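Local coordinates for lovastatin nonaketide synthase, polyketide synthase component (Aspergillus terreus, PDB 7CPX), which builds the dihydromonacolin L nonaketide precursor of lovastatin from malonyl-CoA, working as a homodimeric polyketide synthase together with its partner LovC, at residues E2107-C2111 / S2126-P2132. The protein carries 2 engineered substitutions. Numbering follows the deposited sequence.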
loop_
_atom_site.group_PDB
_atom_site.type_symbol
_atom_site.label_atom_id
_atom_site.label_comp_id
_atom_site.label_asym_id
_atom_site.label_seq_id
_atom_site.Cartn_x
_atom_site.Cartn_y
_atom_site.Cartn_z
ATOM N N GLU A 2107 20.504 -45.284 1.809
ATOM C CA GLU A 2107 19.377 -44.395 2.074
ATOM C C GLU A 2107 18.073 -45.182 2.071
ATOM O O GLU A 2107 17.074 -44.767 1.473
ATOM C CB GLU A 2107 19.333 -43.255 1.054
ATOM C CG GLU A 2107 18.352 -42.129 1.376
ATOM C CD GLU A 2107 18.652 -41.431 2.690
ATOM O OE1 GLU A 2107 18.520 -42.071 3.754
ATOM O OE2 GLU A 2107 19.020 -40.238 2.657
ATOM N N VAL A 2108 18.065 -46.332 2.734
ATOM C CA VAL A 2108 16.876 -47.173 2.798
ATOM C C VAL A 2108 15.911 -46.611 3.831
ATOM O O VAL A 2108 16.294 -46.331 4.973
ATOM C CB VAL A 2108 17.256 -48.626 3.134
ATOM C CG1 VAL A 2108 16.012 -49.432 3.460
ATOM C CG2 VAL A 2108 18.014 -49.264 1.985
ATOM N N MET A 2109 14.648 -46.442 3.432
ATOM C CA MET A 2109 13.621 -46.059 4.393
ATOM C C MET A 2109 12.329 -46.783 4.047
ATOM O O MET A 2109 12.051 -46.990 2.860
ATOM C CB MET A 2109 13.385 -44.546 4.408
ATOM C CG MET A 2109 12.823 -43.984 3.117
ATOM S SD MET A 2109 12.879 -42.182 3.083
ATOM C CE MET A 2109 12.014 -41.778 4.600
ATOM N N PRO A 2110 11.533 -47.191 5.037
ATOM C CA PRO A 2110 10.280 -47.885 4.720
ATOM C C PRO A 2110 9.318 -46.990 3.956
ATOM O O PRO A 2110 9.342 -45.763 4.078
ATOM C CB PRO A 2110 9.721 -48.261 6.096
ATOM C CG PRO A 2110 10.894 -48.261 6.999
ATOM C CD PRO A 2110 11.797 -47.184 6.485
ATOM N N CYS A 2111 8.462 -47.628 3.154
ATOM C CA CYS A 2111 7.477 -46.881 2.380
ATOM C C CYS A 2111 6.619 -46.006 3.282
ATOM O O CYS A 2111 6.285 -44.871 2.924
ATOM C CB CYS A 2111 6.598 -47.847 1.584
ATOM S SG CYS A 2111 5.594 -48.946 2.607
ATOM N N SER A 2126 18.652 -41.092 -5.276
ATOM C CA SER A 2126 19.426 -42.176 -4.682
ATOM C C SER A 2126 18.841 -42.639 -3.355
ATOM O O SER A 2126 19.548 -43.238 -2.538
ATOM C CB SER A 2126 20.895 -41.779 -4.495
ATOM O OG SER A 2126 21.479 -41.404 -5.730
ATOM N N THR A 2127 17.563 -42.361 -3.118
ATOM C CA THR A 2127 16.840 -42.908 -1.981
ATOM C C THR A 2127 16.057 -44.136 -2.420
ATOM O O THR A 2127 15.603 -44.229 -3.564
ATOM C CB THR A 2127 15.887 -41.869 -1.391
ATOM O OG1 THR A 2127 16.640 -40.760 -0.887
ATOM C CG2 THR A 2127 15.061 -42.476 -0.269
ATOM N N VAL A 2128 15.904 -45.087 -1.502
ATOM C CA VAL A 2128 15.243 -46.350 -1.799
ATOM C C VAL A 2128 14.189 -46.633 -0.738
ATOM O O VAL A 2128 14.485 -46.645 0.465
ATOM C CB VAL A 2128 16.249 -47.514 -1.896
ATOM C CG1 VAL A 2128 17.064 -47.629 -0.631
ATOM C CG2 VAL A 2128 15.521 -48.815 -2.174
ATOM N N ILE A 2129 12.963 -46.861 -1.197
ATOM C CA ILE A 2129 11.869 -47.313 -0.353
ATOM C C ILE A 2129 11.991 -48.812 -0.147
ATOM O O ILE A 2129 12.174 -49.573 -1.105
ATOM C CB ILE A 2129 10.515 -46.965 -0.992
ATOM C CG1 ILE A 2129 10.354 -45.456 -1.141
ATOM C CG2 ILE A 2129 9.389 -47.543 -0.162
ATOM C CD1 ILE A 2129 9.669 -45.066 -2.426
ATOM N N SER A 2130 11.880 -49.238 1.105
ATOM C CA SER A 2130 11.906 -50.648 1.482
ATOM C C SER A 2130 10.466 -51.092 1.699
ATOM O O SER A 2130 9.858 -50.790 2.728
ATOM C CB SER A 2130 12.750 -50.857 2.735
ATOM O OG SER A 2130 12.611 -52.179 3.226
ATOM N N TRP A 2131 9.923 -51.808 0.726
ATOM C CA TRP A 2131 8.537 -52.245 0.797
ATOM C C TRP A 2131 8.403 -53.407 1.773
ATOM O O TRP A 2131 9.107 -54.412 1.619
ATOM C CB TRP A 2131 8.042 -52.659 -0.578
ATOM C CG TRP A 2131 7.796 -51.507 -1.488
ATOM C CD1 TRP A 2131 8.626 -51.039 -2.458
ATOM C CD2 TRP A 2131 6.639 -50.665 -1.508
ATOM N NE1 TRP A 2131 8.058 -49.961 -3.089
ATOM C CE2 TRP A 2131 6.836 -49.710 -2.523
ATOM C CE3 TRP A 2131 5.455 -50.627 -0.768
ATOM C CZ2 TRP A 2131 5.894 -48.729 -2.816
ATOM C CZ3 TRP A 2131 4.521 -49.654 -1.061
ATOM C CH2 TRP A 2131 4.746 -48.718 -2.076
ATOM N N PRO A 2132 7.527 -53.323 2.774
ATOM C CA PRO A 2132 7.345 -54.464 3.678
ATOM C C PRO A 2132 6.853 -55.687 2.920
ATOM O O PRO A 2132 6.083 -55.580 1.964
ATOM C CB PRO A 2132 6.304 -53.959 4.682
ATOM C CG PRO A 2132 5.585 -52.872 3.971
ATOM C CD PRO A 2132 6.603 -52.221 3.091
#
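Cys-2111 lies over one face of the Trp-2131 indole: its CB sits 4.0 Å from the centroid of the six-membered ring and 18° off the ring normal, a CH-pi contact. A chi1 of 64° tucks SG back over its own backbone; the sulfur stands above and beyond the ring's rim, an oblique sulfur-aromatic approach, 3.5 Å from Pro-2132 CD. Ile-2129 CG2 is on the same indole face and also packs against Cys-2111 CB. The backbone carrying these side chains is a beta-alpha-beta unit: strands 2108-2110 and 2128-2130, joined through helix 2111-2117, pair in parallel register, though their short axes diverge by 44°. Their mixed sheet, which includes antiparallel strand 1869-1883, is consistent with the substrate-binding part of an enoylreductase-like domain, probably inactive. Backbone bonds Val-2128 N to Glu-2107 O, Met-2109 N to Val-2128 O and Ser-2130 N to Met-2109 O (2.9 Å) set the register. Val-2108 and Val-2128 lie side by side on one sheet face, CG2 against CG1. Met-2109, on the face shared with Ile-2129, slants across Thr-2127, SD 4.0 Å from CG2. Glu-2107 CG packs on Thr-2127 OG1 and CG2; that OG1 hydrogen-bonds Asp-2124 O. Trp-2131 NE1 hydrogen-bonds Ser-1876 OG, which probably limits the indole's rotation.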